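Local coordinates for hypothetical protein PurS (PDB 2DGB) that is of unknown function but, by name, is a PurS-family protein, a small alpha+beta chain whose antiparallel sheet continues into a second subunit, at residues Tyr4-Leu9 and Glu58-Met63; Gly26-Lys29 and Pro34-Glu37; Phe48-Glu51 and Glu55-Glu58. All coordinates share one frame; numbering follows the deposited sequence.

In the fold
From the N terminus the chain runs through strand 3-12, helix 19-30, strand 37-49, helix 53-67 and strand 73-83. Interaction 1 closes the longest loop, bringing helix 53-67 back onto the first strand, whose place is in the middle of the sheet. Interaction 2 is nested within that loop: it closes a short turn where helix 19-30 leads toward strand 37-49, on the opposite side of the chain's centre. The centres of interactions 1 and 2 are about 31 Å apart. Interaction 3 follows interaction 2 in series and ends on the same helix as interaction 1. Interactions 1 and 3 share E58, touch one another and have centres about 8 Å apart.

Interaction 1 (Tyr4-Leu9 and Glu58-Met63); sequences YQATLL and EKAKAM
A6 and A60 meet methyl to methyl in a helix-on-sheet packing, in which helix 53-67 of this alpha+beta fold lies over strand 3-12. Their CB atoms are 3.9 Å apart, and the same two residues have the nearest CA pair of the segments, A6 CA to A60 CA at 6.2 Å. With so little side chain between them, the local axes come within 9.3 Å, at a crossing angle of -37°.

L8, the next residue of the strand to point at the helix, reaches the A60 carbonyl. Its CG stands anti to the carbonyl carbon (chi1 -82°), which brings the forked end of the side chain to the helix backbone, where both methyls face one carbonyl oxygen: L8 CD1 lies 3.6 Å and L8 CD2 3.7 Å from A60 O. This is van der Waals contact. Within 58-63, M63 N makes a weak bond of 3.3 Å to A60 O.

M63, a selenomethionine in the model, adds its base more than its tip, and its side chain also packs on F48. A60 touches L77 as well, so one face of the helix reaches all three strands, while H33 of the second subunit packs on A62 and M63. The longest of the contacts is L8 CD1 to M63 CB, 4.3 Å.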
ATOM      1  N   TYR A   4      -5.994  -3.665  17.325  1.00 15.35           N
ATOM      2  CA  TYR A   4      -5.609  -2.564  16.439  1.00 18.11           C
ATOM      3  C   TYR A   4      -5.431  -3.019  14.991  1.00 17.37           C
ATOM      4  O   TYR A   4      -5.221  -4.197  14.716  1.00 18.15           O
ATOM      5  CB  TYR A   4      -4.279  -1.958  16.907  1.00 14.72           C
ATOM      6  CG  TYR A   4      -4.276  -1.498  18.349  1.00 17.47           C
ATOM      7  CD1 TYR A   4      -4.555  -0.176  18.680  1.00 17.56           C
ATOM      8  CD2 TYR A   4      -4.034  -2.402  19.385  1.00 17.24           C
ATOM      9  CE1 TYR A   4      -4.600   0.240  20.012  1.00 17.44           C
ATOM     10  CE2 TYR A   4      -4.080  -2.000  20.714  1.00 16.93           C
ATOM     11  CZ  TYR A   4      -4.365  -0.680  21.021  1.00 18.13           C
ATOM     12  OH  TYR A   4      -4.441  -0.289  22.339  1.00 16.44           O
ATOM     13  N   GLN A   5      -5.515  -2.076  14.066  1.00 17.29           N
ATOM     14  CA  GLN A   5      -5.297  -2.397  12.670  1.00 18.43           C
ATOM     15  C   GLN A   5      -4.259  -1.415  12.161  1.00 18.22           C
ATOM     16  O   GLN A   5      -4.432  -0.201  12.255  1.00 17.07           O
ATOM     17  CB  GLN A   5      -6.572  -2.273  11.833  1.00 20.29           C
ATOM     18  CG  GLN A   5      -6.341  -2.695  10.379  1.00 20.27           C
ATOM     19  CD  GLN A   5      -7.521  -2.401   9.478  1.00 23.85           C
ATOM     20  OE1 GLN A   5      -8.650  -2.783   9.770  1.00 25.36           O
ATOM     21  NE2 GLN A   5      -7.260  -1.723   8.366  1.00 25.36           N
ATOM     22  N   ALA A   6      -3.168  -1.956  11.640  1.00 18.42           N
ATOM     23  CA  ALA A   6      -2.088  -1.138  11.119  1.00 17.96           C
ATOM     24  C   ALA A   6      -2.053  -1.248   9.605  1.00 17.07           C
ATOM     25  O   ALA A   6      -2.226  -2.337   9.051  1.00 16.96           O
ATOM     26  CB  ALA A   6      -0.759  -1.599  11.708  1.00 16.97           C
ATOM     27  N   THR A   7      -1.864  -0.112   8.944  1.00 14.71           N
ATOM     28  CA  THR A   7      -1.758  -0.079   7.492  1.00 16.07           C
ATOM     29  C   THR A   7      -0.275   0.141   7.198  1.00 16.97           C
ATOM     30  O   THR A   7       0.238   1.258   7.324  1.00 17.96           O
ATOM     31  CB  THR A   7      -2.571   1.073   6.880  1.00 13.10           C
ATOM     32  OG1 THR A   7      -3.955   0.911   7.212  1.00 15.63           O
ATOM     33  CG2 THR A   7      -2.431   1.065   5.355  1.00 14.20           C
ATOM     34  N   LEU A   8       0.407  -0.937   6.829  1.00 16.45           N
ATOM     35  CA  LEU A   8       1.834  -0.890   6.536  1.00 16.06           C
ATOM     36  C   LEU A   8       2.146  -0.949   5.053  1.00 16.30           C
ATOM     37  O   LEU A   8       1.706  -1.859   4.348  1.00 16.65           O
ATOM     38  CB  LEU A   8       2.557  -2.050   7.223  1.00 17.27           C
ATOM     39  CG  LEU A   8       2.946  -1.935   8.696  1.00 19.33           C
ATOM     40  CD1 LEU A   8       3.122  -3.325   9.282  1.00 19.69           C
ATOM     41  CD2 LEU A   8       4.229  -1.127   8.834  1.00 18.38           C
ATOM     42  N   LEU A   9       2.921   0.020   4.588  1.00 15.72           N
ATOM     43  CA  LEU A   9       3.326   0.048   3.194  1.00 16.37           C
ATOM     44  C   LEU A   9       4.760  -0.477   3.144  1.00 17.51           C
ATOM     45  O   LEU A   9       5.598  -0.079   3.952  1.00 16.87           O
ATOM     46  CB  LEU A   9       3.286   1.477   2.653  1.00 16.23           C
ATOM     47  CG  LEU A   9       1.948   2.212   2.717  1.00 17.36           C
ATOM     48  CD1 LEU A   9       2.109   3.584   2.086  1.00 15.92           C
ATOM     49  CD2 LEU A   9       0.872   1.409   1.988  1.00 15.65           C
ATOM     50  N   GLU A  58       4.438   0.590  18.371  1.00 17.47           N
ATOM     51  CA  GLU A  58       5.731  -0.070  18.439  1.00 18.79           C
ATOM     52  C   GLU A  58       5.694  -1.420  17.748  1.00 19.78           C
ATOM     53  O   GLU A  58       6.624  -1.774  17.019  1.00 17.48           O
ATOM     54  CB  GLU A  58       6.159  -0.261  19.897  1.00 19.15           C
ATOM     55  CG  GLU A  58       7.553  -0.831  20.050  1.00 22.22           C
ATOM     56  CD  GLU A  58       7.970  -0.953  21.502  1.00 25.81           C
ATOM     57  OE1 GLU A  58       9.165  -1.202  21.765  1.00 26.74           O
ATOM     58  OE2 GLU A  58       7.096  -0.802  22.377  1.00 26.27           O
ATOM     59  N   LYS A  59       4.626  -2.181  17.990  1.00 18.74           N
ATOM     60  CA  LYS A  59       4.482  -3.492  17.366  1.00 19.77           C
ATOM     61  C   LYS A  59       4.314  -3.345  15.860  1.00 19.57           C
ATOM     62  O   LYS A  59       4.856  -4.136  15.087  1.00 20.61           O
ATOM     63  CB  LYS A  59       3.270  -4.235  17.928  1.00 20.37           C
ATOM     64  CG  LYS A  59       3.433  -4.719  19.357  1.00 24.28           C
ATOM     65  CD  LYS A  59       2.220  -5.530  19.787  1.00 26.36           C
ATOM     66  CE  LYS A  59       2.460  -6.236  21.109  1.00 30.60           C
ATOM     67  NZ  LYS A  59       1.354  -7.188  21.404  1.00 34.45           N
ATOM     68  N   ALA A  60       3.555  -2.338  15.441  1.00 17.07           N
ATOM     69  CA  ALA A  60       3.336  -2.114  14.014  1.00 17.82           C
ATOM     70  C   ALA A  60       4.666  -1.878  13.292  1.00 18.32           C
ATOM     71  O   ALA A  60       4.935  -2.483  12.255  1.00 18.56           O
ATOM     72  CB  ALA A  60       2.419  -0.930  13.805  1.00 13.45           C
ATOM     73  N   LYS A  61       5.494  -0.995  13.841  1.00 19.69           N
ATOM     74  CA  LYS A  61       6.781  -0.701  13.229  1.00 22.61           C
ATOM     75  C   LYS A  61       7.736  -1.894  13.305  1.00 23.12           C
ATOM     76  O   LYS A  61       8.623  -2.038  12.457  1.00 23.19           O
ATOM     77  CB  LYS A  61       7.424   0.524  13.887  1.00 25.44           C
ATOM     78  CG  LYS A  61       6.570   1.790  13.828  1.00 28.93           C
ATOM     79  CD  LYS A  61       7.423   3.047  13.675  1.00 34.11           C
ATOM     80  CE  LYS A  61       8.494   3.159  14.758  1.00 35.93           C
ATOM     81  NZ  LYS A  61       7.914   3.262  16.125  1.00 39.47           N
ATOM     82  N   ALA A  62       7.558  -2.747  14.312  1.00 20.80           N
ATOM     83  CA  ALA A  62       8.417  -3.920  14.468  1.00 20.16           C
ATOM     84  C   ALA A  62       8.098  -4.942  13.380  1.00 20.24           C
ATOM     85  O   ALA A  62       8.988  -5.633  12.874  1.00 19.48           O
ATOM     86  CB  ALA A  62       8.213  -4.552  15.847  1.00 18.54           C
HETATM   87  N   MSE A  63       6.823  -5.037  13.024  1.00 17.78           N
HETATM   88  CA  MSE A  63       6.403  -5.976  11.994  1.00 19.96           C
HETATM   89  C   MSE A  63       6.857  -5.465  10.625  1.00 17.00           C
HETATM   90  O   MSE A  63       7.225  -6.242   9.749  1.00 17.51           O
HETATM   91  CB  MSE A  63       4.883  -6.171  12.056  1.00 21.35           C
HETATM   92  CG  MSE A  63       4.417  -6.691  13.416  1.00 26.30           C
HETATM   93 SE   MSE A  63       2.535  -7.117  13.514  1.00 35.25          SE
HETATM   94  CE  MSE A  63       1.830  -5.329  13.691  1.00 32.66           C
TER

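Interaction 2 (Gly26-Lys29 and Pro34-Glu37); sequences GVLK and PVEE
L28 lays one branch of its side chain over the isopropyl group of V35, closing the helix-to-strand connection between helix 19-30 and strand 37-49 of the alpha+beta fold. The evidence is the pair of distances from a single methyl: L28 CD1 is 3.8 Å from V35 CG2 and 4.0 Å from V35 CG1, so it rests against both arms of the valine. A chi1 of -64° sets V35 CG2, the nearer methyl, between the backbone N and the carbonyl carbon, with CG1 beside the N. L28 is the buried member of the pair; V35 is less enclosed and also packs on V47 of the second subunit.

Nearer the turn, contact passes from side chains to backbone. L28 O lies 4.0 Å from P34 N, but a proline nitrogen has no hydrogen to give, and the approach is one of packing alone. K29 and P34, both exposed, meet at the solvent side.

Beyond V35 the chain turns to the partner subunit: E36 forms a salt bridge with R3 of the second subunit, and E37 pairs antiparallel with a strand there, carrying the sheet across the interface. At the turn itself, K29 CA comes within 4.3 Å of P34 CA, and K29 CB stands 4.8 Å from that same P34 CA.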
ATOM      1  N   GLY A  26       4.154   2.241 -18.892  1.00 20.66           N
ATOM      2  CA  GLY A  26       3.965   2.013 -20.308  1.00 20.35           C
ATOM      3  C   GLY A  26       2.511   1.840 -20.687  1.00 21.80           C
ATOM      4  O   GLY A  26       2.037   2.476 -21.627  1.00 24.47           O
ATOM      5  N   VAL A  27       1.798   0.986 -19.962  1.00 17.86           N
ATOM      6  CA  VAL A  27       0.392   0.747 -20.260  1.00 18.57           C
ATOM      7  C   VAL A  27      -0.471   1.980 -20.013  1.00 18.76           C
ATOM      8  O   VAL A  27      -1.397   2.254 -20.777  1.00 17.01           O
ATOM      9  CB  VAL A  27      -0.151  -0.444 -19.450  1.00 20.17           C
ATOM     10  CG1 VAL A  27      -1.663  -0.503 -19.557  1.00 20.73           C
ATOM     11  CG2 VAL A  27       0.466  -1.734 -19.977  1.00 21.16           C
ATOM     12  N   LEU A  28      -0.185   2.719 -18.944  1.00 16.59           N
ATOM     13  CA  LEU A  28      -0.952   3.929 -18.674  1.00 18.48           C
ATOM     14  C   LEU A  28      -0.756   4.855 -19.872  1.00 18.31           C
ATOM     15  O   LEU A  28      -1.694   5.492 -20.340  1.00 17.88           O
ATOM     16  CB  LEU A  28      -0.461   4.609 -17.392  1.00 17.42           C
ATOM     17  CG  LEU A  28      -0.882   3.940 -16.081  1.00 19.53           C
ATOM     18  CD1 LEU A  28      -0.142   4.564 -14.909  1.00 17.77           C
ATOM     19  CD2 LEU A  28      -2.387   4.086 -15.906  1.00 19.63           C
ATOM     20  N   LYS A  29       0.475   4.914 -20.371  1.00 22.17           N
ATOM     21  CA  LYS A  29       0.791   5.743 -21.527  1.00 22.52           C
ATOM     22  C   LYS A  29      -0.042   5.267 -22.714  1.00 23.61           C
ATOM     23  O   LYS A  29      -0.688   6.069 -23.385  1.00 22.64           O
ATOM     24  CB  LYS A  29       2.281   5.640 -21.863  1.00 26.11           C
ATOM     25  CG  LYS A  29       2.696   6.401 -23.121  1.00 29.31           C
ATOM     26  CD  LYS A  29       4.186   6.227 -23.390  1.00 31.97           C
ATOM     27  CE  LYS A  29       4.631   6.986 -24.635  1.00 34.43           C
ATOM     28  NZ  LYS A  29       4.502   8.460 -24.472  1.00 34.53           N
ATOM     29  N   PRO A  34      -0.608   9.314 -19.561  1.00 27.89           N
ATOM     30  CA  PRO A  34       0.843   9.457 -19.396  1.00 26.31           C
ATOM     31  C   PRO A  34       1.198   9.927 -17.994  1.00 25.04           C
ATOM     32  O   PRO A  34       0.652  10.914 -17.512  1.00 25.95           O
ATOM     33  CB  PRO A  34       1.213  10.501 -20.454  1.00 26.19           C
ATOM     34  CG  PRO A  34       0.154  10.321 -21.501  1.00 27.33           C
ATOM     35  CD  PRO A  34      -1.092  10.153 -20.673  1.00 26.72           C
ATOM     36  N   VAL A  35       2.105   9.209 -17.340  1.00 23.46           N
ATOM     37  CA  VAL A  35       2.540   9.574 -16.000  1.00 21.99           C
ATOM     38  C   VAL A  35       4.057   9.690 -15.966  1.00 20.81           C
ATOM     39  O   VAL A  35       4.746   9.247 -16.882  1.00 19.82           O
ATOM     40  CB  VAL A  35       2.093   8.536 -14.948  1.00 21.11           C
ATOM     41  CG1 VAL A  35       0.577   8.498 -14.872  1.00 21.08           C
ATOM     42  CG2 VAL A  35       2.654   7.166 -15.290  1.00 21.82           C
ATOM     43  N   GLU A  36       4.575  10.279 -14.897  1.00 21.00           N
ATOM     44  CA  GLU A  36       6.011  10.471 -14.760  1.00 21.63           C
ATOM     45  C   GLU A  36       6.747   9.254 -14.215  1.00 20.68           C
ATOM     46  O   GLU A  36       7.877   8.967 -14.618  1.00 19.21           O
ATOM     47  CB  GLU A  36       6.284  11.666 -13.851  1.00 21.19           C
ATOM     48  CG  GLU A  36       7.757  12.022 -13.731  1.00 24.51           C
ATOM     49  CD  GLU A  36       7.980  13.228 -12.842  1.00 24.12           C
ATOM     50  OE1 GLU A  36       7.315  14.259 -13.068  1.00 22.53           O
ATOM     51  OE2 GLU A  36       8.819  13.143 -11.923  1.00 25.78           O
ATOM     52  N   GLU A  37       6.104   8.547 -13.294  1.00 20.61           N
ATOM     53  CA  GLU A  37       6.701   7.374 -12.675  1.00 18.82           C
ATOM     54  C   GLU A  37       5.683   6.596 -11.854  1.00 18.95           C
ATOM     55  O   GLU A  37       4.782   7.182 -11.245  1.00 18.00           O
ATOM     56  CB  GLU A  37       7.842   7.804 -11.754  1.00 20.85           C
ATOM     57  CG  GLU A  37       8.461   6.672 -10.957  1.00 23.33           C
ATOM     58  CD  GLU A  37       9.400   7.171  -9.874  1.00 25.11           C
ATOM     59  OE1 GLU A  37       8.914   7.652  -8.830  1.00 27.42           O
ATOM     60  OE2 GLU A  37      10.625   7.090 -10.072  1.00 27.85           O
TER

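Interaction 3 (Phe48-Glu51 and Glu55-Glu58); sequences FPAE and EAEE
A50 packs its methyl against the CA and CB of A56, the tightest apolar part of the short connection that leads from strand 37-49 into helix 53-67. A50 CB lies 3.6 Å from A56 CB and equally near A56 CA, a closeness that the two small side chains permit; their residues also give the nearest CA pair, A50 CA to A56 CA at 5.1 Å.

F48 extends this buried side. Its CG sits between the backbone N and the carbonyl carbon (chi1 67°), and the ring reaches the helix by its rim: F48 CZ is 3.4 Å from A56 O, which lies near the ring plane, where the slightly positive C-H edge faces the oxygen. The same ring atom also touches the A56 methyl.

The other end of the contact is polar and more open. Here E55, with CG anti to the backbone N and the chain extended beyond it, stretches back along the connection to take the backbone N-H of E51. The bond from E51 N to E55 OE2 is 2.8 Å long and nearly straight (172°), yet the donor stands above the carboxylate, 63° out of its plane. E51 leads its own carboxylate away, leaving E51 CG 3.4 Å from E55 OE1. The two acid groups remain apart, E51 OE2 to E55 OE2 being 5.3 Å. K59 NZ makes a long, weak ion pair with E55 OE2, which may slightly ease the like charges, and a hydrogen bond to P49 O.

Within the fold, N52 OD1 accepts the E55 backbone N-H at the first turn of helix 53-67. Y4 of strand 3-12 packs against F48, A50 and A56 together, P34 of the second subunit touches F48, and E57 reaches L77 and L80 of strand 73-83.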
ATOM      1  N   PHE A  48      -4.105  -6.861  14.922  1.00 12.79           N
ATOM      2  CA  PHE A  48      -3.325  -7.525  15.952  1.00 13.54           C
ATOM      3  C   PHE A  48      -3.591  -6.907  17.326  1.00 15.20           C
ATOM      4  O   PHE A  48      -4.089  -5.787  17.419  1.00 15.07           O
ATOM      5  CB  PHE A  48      -1.845  -7.381  15.615  1.00 13.14           C
ATOM      6  CG  PHE A  48      -1.350  -5.963  15.692  1.00 13.83           C
ATOM      7  CD1 PHE A  48      -0.610  -5.530  16.789  1.00 11.96           C
ATOM      8  CD2 PHE A  48      -1.650  -5.051  14.683  1.00 13.35           C
ATOM      9  CE1 PHE A  48      -0.175  -4.207  16.882  1.00 14.93           C
ATOM     10  CE2 PHE A  48      -1.222  -3.721  14.767  1.00 14.30           C
ATOM     11  CZ  PHE A  48      -0.483  -3.301  15.871  1.00 14.06           C
ATOM     12  N   PRO A  49      -3.223  -7.619  18.407  1.00 14.49           N
ATOM     13  CA  PRO A  49      -3.418  -7.156  19.787  1.00 16.16           C
ATOM     14  C   PRO A  49      -2.234  -6.390  20.371  1.00 16.52           C
ATOM     15  O   PRO A  49      -1.085  -6.580  19.954  1.00 13.66           O
ATOM     16  CB  PRO A  49      -3.650  -8.457  20.538  1.00 16.14           C
ATOM     17  CG  PRO A  49      -2.634  -9.343  19.897  1.00 17.38           C
ATOM     18  CD  PRO A  49      -2.811  -9.037  18.402  1.00 15.34           C
ATOM     19  N   ALA A  50      -2.523  -5.537  21.352  1.00 16.60           N
ATOM     20  CA  ALA A  50      -1.490  -4.750  22.025  1.00 17.45           C
ATOM     21  C   ALA A  50      -2.054  -4.173  23.324  1.00 18.16           C
ATOM     22  O   ALA A  50      -3.258  -3.956  23.440  1.00 17.06           O
ATOM     23  CB  ALA A  50      -1.001  -3.622  21.113  1.00 16.26           C
ATOM     24  N   GLU A  51      -1.180  -3.921  24.291  1.00 18.67           N
ATOM     25  CA  GLU A  51      -1.592  -3.385  25.586  1.00 20.66           C
ATOM     26  C   GLU A  51      -2.208  -1.998  25.472  1.00 19.72           C
ATOM     27  O   GLU A  51      -3.179  -1.675  26.166  1.00 18.06           O
ATOM     28  CB  GLU A  51      -0.389  -3.331  26.530  1.00 25.33           C
ATOM     29  CG  GLU A  51       0.075  -4.686  27.050  1.00 29.75           C
ATOM     30  CD  GLU A  51      -0.798  -5.202  28.184  1.00 35.35           C
ATOM     31  OE1 GLU A  51      -1.183  -4.388  29.056  1.00 35.52           O
ATOM     32  OE2 GLU A  51      -1.087  -6.419  28.214  1.00 37.02           O
ATOM     33  N   GLU A  55       2.192   0.843  22.557  1.00 18.29           N
ATOM     34  CA  GLU A  55       2.750  -0.471  22.301  1.00 19.54           C
ATOM     35  C   GLU A  55       2.288  -0.990  20.946  1.00 18.19           C
ATOM     36  O   GLU A  55       2.999  -1.759  20.298  1.00 18.53           O
ATOM     37  CB  GLU A  55       2.337  -1.456  23.397  1.00 21.38           C
ATOM     38  CG  GLU A  55       2.832  -2.869  23.136  1.00 27.34           C
ATOM     39  CD  GLU A  55       2.381  -3.851  24.194  1.00 29.17           C
ATOM     40  OE1 GLU A  55       2.904  -3.788  25.328  1.00 32.97           O
ATOM     41  OE2 GLU A  55       1.498  -4.678  23.891  1.00 29.49           O
ATOM     42  N   ALA A  56       1.100  -0.577  20.516  1.00 15.31           N
ATOM     43  CA  ALA A  56       0.586  -1.015  19.221  1.00 16.69           C
ATOM     44  C   ALA A  56       1.403  -0.364  18.102  1.00 16.34           C
ATOM     45  O   ALA A  56       1.708  -0.995  17.087  1.00 17.20           O
ATOM     46  CB  ALA A  56      -0.889  -0.642  19.085  1.00 14.85           C
ATOM     47  N   GLU A  57       1.747   0.906  18.291  1.00 17.40           N
ATOM     48  CA  GLU A  57       2.537   1.638  17.311  1.00 17.48           C
ATOM     49  C   GLU A  57       3.894   0.955  17.213  1.00 17.33           C
ATOM     50  O   GLU A  57       4.426   0.747  16.119  1.00 16.69           O
ATOM     51  CB  GLU A  57       2.714   3.095  17.753  1.00 18.60           C
ATOM     52  CG  GLU A  57       3.752   3.882  16.950  1.00 22.55           C
ATOM     53  CD  GLU A  57       3.216   4.451  15.647  1.00 26.54           C
ATOM     54  OE1 GLU A  57       4.035   4.917  14.827  1.00 30.43           O
ATOM     55  OE2 GLU A  57       1.982   4.449  15.444  1.00 27.92           O
ATOM     56  N   GLU A  58       4.438   0.590  18.371  1.00 17.47           N
ATOM     57  CA  GLU A  58       5.731  -0.070  18.439  1.00 18.79           C
ATOM     58  C   GLU A  58       5.694  -1.420  17.748  1.00 19.78           C
ATOM     59  O   GLU A  58       6.624  -1.774  17.019  1.00 17.48           O
ATOM     60  CB  GLU A  58       6.159  -0.261  19.897  1.00 19.15           C
ATOM     61  CG  GLU A  58       7.553  -0.831  20.050  1.00 22.22           C
ATOM     62  CD  GLU A  58       7.970  -0.953  21.502  1.00 25.81           C
ATOM     63  OE1 GLU A  58       9.165  -1.202  21.765  1.00 26.74           O
ATOM     64  OE2 GLU A  58       7.096  -0.802  22.377  1.00 26.27           O
TER